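Local coordinates for histidinol dehydrogenase (Elizabethkingia anophelis NUHP1, PDB 6AN0), which probably catalyses the two NAD-dependent, zinc-requiring oxidations that turn L-histidinol, by way of L-histidinaldehyde, into L-histidine, the last step of histidine biosynthesis, at residues 108-111 with 117-120; 152-157 with 389-394. One frame throughout, in Å; residues are numbered along the deposited sequence.

Interaction 1 (108-111 with 117-120); sequences KNII and VNCW. With HIS (histidine), chain U.
The carbonyl oxygen of Ile111 is held by two groups of the facing strand: Cys119 N donates a hydrogen bond to Ile111 O (2.9 Å) in the carbonyl plane, and the CA-H of Asn118 adds a weaker contact, with Asn118 CA 3.3 Å from Ile111 O. The return bond, Ile111 N to Cys119 O (2.9 Å), is nearly straight at 166° and completes an antiparallel hydrogen-bonded pair at the start of the β-hairpin formed by strands 111-114 and 117-132. Residues 108-110 form no regular strand, and their side chains take over. Lys108 turns CG away from its backbone N (chi1 176°) and stays extended, laying CE over one face of the Trp120 indole, a CH-pi contact 3.8 Å from the centroid of the five-membered ring. Ile110 CG1 approaches the ring obliquely, 4.1 Å from Trp120 CE3, while its CG2 branch meets Asn118 CB. Phe396 stacks with the indole, and Trp120 NE1 donates to Glu122, a weak, long ion-pair partner of Lys108 NZ. Lys108 thus joins the ligand pocket to the indole: its backbone N lies 2.8 Å from the N of the bound histidine, its methylenes pack on the ring, and its ammonium group probably gains a little from Glu122.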
ATOM      1  N   LYS A 108      12.875  17.022   0.718  1.00 31.60           N
ATOM      2  CA  LYS A 108      13.888  16.301  -0.039  1.00 32.70           C
ATOM      3  C   LYS A 108      15.170  16.226   0.777  1.00 27.29           C
ATOM      4  O   LYS A 108      15.597  17.212   1.384  1.00 31.85           O
ATOM      5  CB  LYS A 108      14.142  16.995  -1.381  1.00 38.90           C
ATOM      6  CG  LYS A 108      15.253  16.391  -2.234  1.00 35.16           C
ATOM      7  CD  LYS A 108      15.194  16.973  -3.643  1.00 42.13           C
ATOM      8  CE  LYS A 108      16.528  16.897  -4.349  1.00 42.68           C
ATOM      9  NZ  LYS A 108      16.429  17.497  -5.712  1.00 52.44           N
ATOM     10  N   ASN A 109      15.773  15.045   0.807  1.00 27.47           N
ATOM     11  CA  ASN A 109      16.904  14.779   1.695  1.00 27.17           C
ATOM     12  C   ASN A 109      17.932  13.964   0.914  1.00 25.76           C
ATOM     13  O   ASN A 109      17.806  12.740   0.811  1.00 23.60           O
ATOM     14  CB  ASN A 109      16.434  14.040   2.943  1.00 27.32           C
ATOM     15  CG  ASN A 109      17.513  13.945   4.003  1.00 41.33           C
ATOM     16  OD1 ASN A 109      18.507  14.664   3.952  1.00 44.35           O
ATOM     17  ND2 ASN A 109      17.322  13.054   4.970  1.00 42.73           N
ATOM     18  N   ILE A 110      18.955  14.630   0.382  1.00 26.94           N
ATOM     19  CA  ILE A 110      19.947  13.938  -0.437  1.00 23.42           C
ATOM     20  C   ILE A 110      20.944  13.210   0.458  1.00 25.15           C
ATOM     21  O   ILE A 110      21.596  13.813   1.320  1.00 22.56           O
ATOM     22  CB  ILE A 110      20.655  14.905  -1.397  1.00 31.63           C
ATOM     23  CG1 ILE A 110      19.645  15.470  -2.400  1.00 32.03           C
ATOM     24  CG2 ILE A 110      21.750  14.162  -2.163  1.00 29.95           C
ATOM     25  CD1 ILE A 110      20.223  16.534  -3.319  1.00 41.64           C
ATOM     26  N   ILE A 111      21.059  11.902   0.256  1.00 21.62           N
ATOM     27  CA  ILE A 111      21.884  11.027   1.079  1.00 22.04           C
ATOM     28  C   ILE A 111      23.116  10.659   0.267  1.00 24.90           C
ATOM     29  O   ILE A 111      22.994  10.111  -0.836  1.00 26.76           O
ATOM     30  CB  ILE A 111      21.110   9.763   1.498  1.00 21.32           C
ATOM     31  CG1 ILE A 111      19.764  10.128   2.139  1.00 27.41           C
ATOM     32  CG2 ILE A 111      21.967   8.834   2.361  1.00 27.01           C
ATOM     33  CD1 ILE A 111      19.865  11.014   3.360  1.00 30.55           C
ATOM     34  N   VAL A 117      28.132   8.926  -4.615  1.00 22.51           N
ATOM     35  CA  VAL A 117      26.864   8.253  -4.838  1.00 24.85           C
ATOM     36  C   VAL A 117      25.822   8.997  -4.021  1.00 30.54           C
ATOM     37  O   VAL A 117      25.817   8.901  -2.788  1.00 29.12           O
ATOM     38  CB  VAL A 117      26.911   6.773  -4.439  1.00 24.54           C
ATOM     39  CG1 VAL A 117      25.556   6.123  -4.688  1.00 24.86           C
ATOM     40  CG2 VAL A 117      28.044   6.046  -5.183  1.00 23.43           C
ATOM     41  N   ASN A 118      24.938   9.727  -4.696  1.00 21.99           N
ATOM     42  CA  ASN A 118      23.885  10.490  -4.041  1.00 21.88           C
ATOM     43  C   ASN A 118      22.530   9.881  -4.390  1.00 23.15           C
ATOM     44  O   ASN A 118      22.224   9.682  -5.571  1.00 20.65           O
ATOM     45  CB  ASN A 118      23.931  11.962  -4.464  1.00 22.15           C
ATOM     46  CG  ASN A 118      25.073  12.726  -3.815  1.00 31.32           C
ATOM     47  OD1 ASN A 118      25.391  12.524  -2.640  1.00 31.21           O
ATOM     48  ND2 ASN A 118      25.700  13.605  -4.581  1.00 47.29           N
ATOM     49  N   CYS A 119      21.720   9.604  -3.362  1.00 18.81           N
ATOM     50  CA  CYS A 119      20.405   8.984  -3.505  1.00 19.09           C
ATOM     51  C   CYS A 119      19.359   9.800  -2.757  1.00 18.53           C
ATOM     52  O   CYS A 119      19.633  10.354  -1.696  1.00 20.08           O
ATOM     53  CB  CYS A 119      20.376   7.543  -2.953  1.00 23.41           C
ATOM     54  SG  CYS A 119      21.634   6.419  -3.611  1.00 28.76           S
ATOM     55  N   TRP A 120      18.137   9.839  -3.286  1.00 18.36           N
ATOM     56  CA  TRP A 120      17.071  10.525  -2.568  1.00 17.30           C
ATOM     57  C   TRP A 120      15.738  10.048  -3.111  1.00 19.89           C
ATOM     58  O   TRP A 120      15.680   9.256  -4.056  1.00 19.18           O
ATOM     59  CB  TRP A 120      17.204  12.056  -2.667  1.00 18.42           C
ATOM     60  CG  TRP A 120      16.968  12.658  -4.044  1.00 17.09           C
ATOM     61  CD1 TRP A 120      15.804  13.195  -4.518  1.00 26.59           C
ATOM     62  CD2 TRP A 120      17.936  12.810  -5.092  1.00 24.41           C
ATOM     63  NE1 TRP A 120      15.983  13.663  -5.802  1.00 22.58           N
ATOM     64  CE2 TRP A 120      17.284  13.445  -6.175  1.00 26.83           C
ATOM     65  CE3 TRP A 120      19.288  12.478  -5.220  1.00 27.39           C
ATOM     66  CZ2 TRP A 120      17.936  13.732  -7.377  1.00 24.75           C
ATOM     67  CZ3 TRP A 120      19.938  12.772  -6.419  1.00 27.23           C
ATOM     68  CH2 TRP A 120      19.259  13.397  -7.476  1.00 25.80           C
TER
HETATM   69  N   HIS U 520      10.833  15.595  -0.665  1.00 72.33           N
HETATM   70  CA  HIS U 520      10.044  14.953  -1.699  1.00 68.78           C
HETATM   71  C   HIS U 520       9.746  15.887  -2.869  1.00 65.43           C
HETATM   72  O   HIS U 520       8.687  15.789  -3.498  1.00 62.05           O
HETATM   73  CB  HIS U 520       8.746  14.418  -1.107  1.00 67.89           C
HETATM   74  CG  HIS U 520       8.828  12.988  -0.675  1.00 77.72           C
HETATM   75  ND1 HIS U 520       9.961  12.224  -0.851  1.00 72.68           N
HETATM   76  CD2 HIS U 520       7.920  12.182  -0.078  1.00 69.12           C
HETATM   77  CE1 HIS U 520       9.748  11.011  -0.377  1.00 70.99           C
HETATM   78  NE2 HIS U 520       8.520  10.962   0.103  1.00 70.40           N
HETATM   79  OXT HIS U 520      10.559  16.747  -3.221  1.00 65.29           O

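Interaction 2 (152-157 with 389-394); sequences QLAGCK and SFIKKI. With HIS (histidine), chain U; EDO (1,2-ethanediol), chain D.
A small apolar contact joins the C-terminal end of helix 142-154 to the beginning of strand 391-399 in the mixed sheet, where that strand pairs antiparallel with 117-132. The helix ends in a Schellman motif: Gly155, with positive phi (91°), takes the chain out of the last turn, and its N bonds back to Gln152 O at 3.0 Å. Ala154 before the glycine and Cys156 after it both point toward the 389-394 segment. Ala154 CB rests on two side chains, touching Phe390 CB at 3.8 Å and the CG2 branch of Ile391 at 3.7 Å. The closest contacts of the Phe390 side chain are made by its CB, since the ring leads away from the helix end to stack with Phe213 and pack on Pro150 and Ala151. No hydrogen bond crosses between the segments. Farther along the strand, Lys393 lies along the imidazole of the bound histidine, and its NZ forms salt bridges with Glu106 and with Asp388 of the second subunit. At the other end, Ser389 OG shares a hydrogen bond with a 1,2-ethanediol, probably from the crystallisation liquor. Cys156 closes the contact just after the turn: with SG anti to its carbonyl carbon (chi1 -57°), the sulfur comes within 3.6 Å of Phe390 O and 4.0 Å of Phe390 CB.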
ATOM      1  N   GLN A 152      -6.136  16.498  -2.987  1.00 18.90           N
ATOM      2  CA  GLN A 152      -5.805  17.826  -3.493  1.00 21.77           C
ATOM      3  C   GLN A 152      -4.414  18.247  -3.046  1.00 20.50           C
ATOM      4  O   GLN A 152      -3.633  18.766  -3.850  1.00 20.90           O
ATOM      5  CB  GLN A 152      -6.861  18.844  -3.044  1.00 21.98           C
ATOM      6  CG  GLN A 152      -8.228  18.649  -3.697  1.00 28.74           C
ATOM      7  CD  GLN A 152      -8.267  19.071  -5.171  1.00 28.91           C
ATOM      8  OE1 GLN A 152      -7.271  18.963  -5.898  1.00 30.62           O
ATOM      9  NE2 GLN A 152      -9.424  19.564  -5.611  1.00 28.21           N
ATOM     10  N   LEU A 153      -4.073  17.989  -1.782  1.00 21.46           N
ATOM     11  CA  LEU A 153      -2.771  18.386  -1.261  1.00 18.17           C
ATOM     12  C   LEU A 153      -1.632  17.676  -1.969  1.00 21.36           C
ATOM     13  O   LEU A 153      -0.553  18.259  -2.148  1.00 23.41           O
ATOM     14  CB  LEU A 153      -2.697  18.103   0.238  1.00 21.94           C
ATOM     15  CG  LEU A 153      -3.427  19.083   1.157  1.00 28.22           C
ATOM     16  CD1 LEU A 153      -3.489  18.476   2.553  1.00 24.35           C
ATOM     17  CD2 LEU A 153      -2.698  20.424   1.185  1.00 29.46           C
ATOM     18  N   ALA A 154      -1.847  16.417  -2.359  1.00 18.43           N
ATOM     19  CA  ALA A 154      -0.841  15.650  -3.086  1.00 21.35           C
ATOM     20  C   ALA A 154      -0.610  16.169  -4.502  1.00 23.72           C
ATOM     21  O   ALA A 154       0.423  15.846  -5.103  1.00 22.26           O
ATOM     22  CB  ALA A 154      -1.260  14.175  -3.152  1.00 21.32           C
ATOM     23  N   GLY A 155      -1.538  16.949  -5.049  1.00 24.37           N
ATOM     24  CA  GLY A 155      -1.423  17.403  -6.424  1.00 21.83           C
ATOM     25  C   GLY A 155      -2.081  16.496  -7.441  1.00 19.06           C
ATOM     26  O   GLY A 155      -1.754  16.581  -8.631  1.00 22.57           O
ATOM     27  N   CYS A 156      -2.991  15.626  -7.010  1.00 19.56           N
ATOM     28  CA  CYS A 156      -3.700  14.745  -7.935  1.00 20.33           C
ATOM     29  C   CYS A 156      -4.568  15.573  -8.886  1.00 29.48           C
ATOM     30  O   CYS A 156      -5.405  16.361  -8.440  1.00 27.59           O
ATOM     31  CB  CYS A 156      -4.560  13.751  -7.149  1.00 18.85           C
ATOM     32  SG  CYS A 156      -3.616  12.740  -5.948  1.00 25.31           S
ATOM     33  N   LYS A 157      -4.363  15.393 -10.194  1.00 25.17           N
ATOM     34  CA  LYS A 157      -4.943  16.305 -11.177  1.00 29.01           C
ATOM     35  C   LYS A 157      -6.397  15.978 -11.505  1.00 27.83           C
ATOM     36  O   LYS A 157      -7.179  16.883 -11.829  1.00 25.53           O
ATOM     37  CB  LYS A 157      -4.115  16.278 -12.466  1.00 33.47           C
ATOM     38  N   SER A 389      -1.070   7.933   0.882  1.00 18.86           N
ATOM     39  CA  SER A 389      -1.937   7.083   0.075  1.00 17.75           C
ATOM     40  C   SER A 389      -2.122   7.613  -1.338  1.00 18.34           C
ATOM     41  O   SER A 389      -2.594   6.872  -2.205  1.00 17.28           O
ATOM     42  CB  SER A 389      -3.321   6.937   0.736  1.00 15.27           C
ATOM     43  OG  SER A 389      -3.206   6.625   2.108  1.00 18.01           O
ATOM     44  N   PHE A 390      -1.784   8.876  -1.584  1.00 18.79           N
ATOM     45  CA  PHE A 390      -2.129   9.538  -2.834  1.00 18.10           C
ATOM     46  C   PHE A 390      -0.917   9.825  -3.707  1.00 16.04           C
ATOM     47  O   PHE A 390      -1.051  10.492  -4.742  1.00 18.90           O
ATOM     48  CB  PHE A 390      -2.890  10.834  -2.531  1.00 18.69           C
ATOM     49  CG  PHE A 390      -4.239  10.599  -1.891  1.00 18.60           C
ATOM     50  CD1 PHE A 390      -5.375  10.428  -2.683  1.00 18.50           C
ATOM     51  CD2 PHE A 390      -4.359  10.513  -0.510  1.00 19.46           C
ATOM     52  CE1 PHE A 390      -6.617  10.205  -2.105  1.00 18.46           C
ATOM     53  CE2 PHE A 390      -5.593  10.286   0.081  1.00 18.16           C
ATOM     54  CZ  PHE A 390      -6.728  10.130  -0.727  1.00 15.74           C
ATOM     55  N   ILE A 391       0.263   9.336  -3.320  1.00 19.23           N
ATOM     56  CA  ILE A 391       1.508   9.654  -4.002  1.00 18.08           C
ATOM     57  C   ILE A 391       2.271   8.372  -4.297  1.00 19.54           C
ATOM     58  O   ILE A 391       2.000   7.311  -3.732  1.00 19.35           O
ATOM     59  CB  ILE A 391       2.388  10.604  -3.161  1.00 19.22           C
ATOM     60  CG1 ILE A 391       2.709   9.950  -1.810  1.00 20.79           C
ATOM     61  CG2 ILE A 391       1.674  11.922  -2.954  1.00 18.66           C
ATOM     62  CD1 ILE A 391       3.779  10.693  -0.991  1.00 24.02           C
ATOM     63  N   LYS A 392       3.248   8.497  -5.194  1.00 20.86           N
ATOM     64  CA  LYS A 392       4.320   7.531  -5.365  1.00 16.32           C
ATOM     65  C   LYS A 392       5.606   8.198  -4.902  1.00 17.02           C
ATOM     66  O   LYS A 392       5.822   9.382  -5.172  1.00 19.48           O
ATOM     67  CB  LYS A 392       4.464   7.092  -6.832  1.00 17.55           C
ATOM     68  CG  LYS A 392       3.173   6.622  -7.544  1.00 18.37           C
ATOM     69  CD  LYS A 392       2.493   7.729  -8.354  1.00 16.79           C
ATOM     70  CE  LYS A 392       3.304   8.123  -9.593  1.00 22.60           C
ATOM     71  NZ  LYS A 392       2.606   9.126 -10.463  1.00 22.61           N
ATOM     72  N   LYS A 393       6.459   7.443  -4.208  1.00 15.65           N
ATOM     73  CA  LYS A 393       7.764   7.945  -3.784  1.00 15.27           C
ATOM     74  C   LYS A 393       8.802   7.370  -4.738  1.00 20.20           C
ATOM     75  O   LYS A 393       9.113   6.176  -4.683  1.00 20.84           O
ATOM     76  CB  LYS A 393       8.063   7.575  -2.331  1.00 20.37           C
ATOM     77  CG  LYS A 393       7.012   8.129  -1.348  1.00 21.01           C
ATOM     78  CD  LYS A 393       7.483   8.047   0.111  1.00 30.31           C
ATOM     79  CE  LYS A 393       6.415   8.587   1.063  1.00 29.58           C
ATOM     80  NZ  LYS A 393       6.851   8.537   2.495  1.00 25.78           N
ATOM     81  N   ILE A 394       9.309   8.221  -5.628  1.00 19.07           N
ATOM     82  CA  ILE A 394      10.254   7.817  -6.665  1.00 21.55           C
ATOM     83  C   ILE A 394      11.668   7.942  -6.104  1.00 18.96           C
ATOM     84  O   ILE A 394      12.013   8.968  -5.511  1.00 20.28           O
ATOM     85  CB  ILE A 394      10.079   8.689  -7.920  1.00 17.87           C
ATOM     86  CG1 ILE A 394       8.639   8.562  -8.460  1.00 17.13           C
ATOM     87  CG2 ILE A 394      11.118   8.317  -8.986  1.00 19.86           C
ATOM     88  CD1 ILE A 394       8.376   9.438  -9.682  1.00 19.47           C
TER
HETATM   89  N   HIS U 520      10.833  15.595  -0.665  1.00 72.33           N
HETATM   90  CA  HIS U 520      10.044  14.953  -1.699  1.00 68.78           C
HETATM   91  C   HIS U 520       9.746  15.887  -2.869  1.00 65.43           C
HETATM   92  O   HIS U 520       8.687  15.789  -3.498  1.00 62.05           O
HETATM   93  CB  HIS U 520       8.746  14.418  -1.107  1.00 67.89           C
HETATM   94  CG  HIS U 520       8.828  12.988  -0.675  1.00 77.72           C
HETATM   95  ND1 HIS U 520       9.961  12.224  -0.851  1.00 72.68           N
HETATM   96  CD2 HIS U 520       7.920  12.182  -0.078  1.00 69.12           C
HETATM   97  CE1 HIS U 520       9.748  11.011  -0.377  1.00 70.99           C
HETATM   98  NE2 HIS U 520       8.520  10.962   0.103  1.00 70.40           N
HETATM   99  OXT HIS U 520      10.559  16.747  -3.221  1.00 65.29           O
HETATM  100  C1  EDO D 503      -3.632   3.335   3.199  0.65 28.30           C
HETATM  101  O1  EDO D 503      -2.425   4.023   2.845  0.65 26.70           O
HETATM  102  C2  EDO D 503      -4.595   3.610   2.051  0.65 24.08           C
HETATM  103  O2  EDO D 503      -3.889   3.304   0.858  0.65  7.31           O

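How the interactions relate
Interactions 1 and 2 come in series along the chain, the first closing before the second opens, and their centres lie about 20 Å apart. Strand 117-132 ties them together: it forms the hairpin of interaction 1, leads on to helix 142-154, whose end enters interaction 2, and pairs antiparallel with strand 391-399. The two contacts do not touch, although their nearest atoms are about 4 Å apart. Both reach the bound histidine, with Lys108 near its amino end and Lys393 near its imidazole, and both also meet the second subunit. The mixed sheet thus brings local and sequence-distant parts of the chain together around one ligand pocket beside the dimer interface.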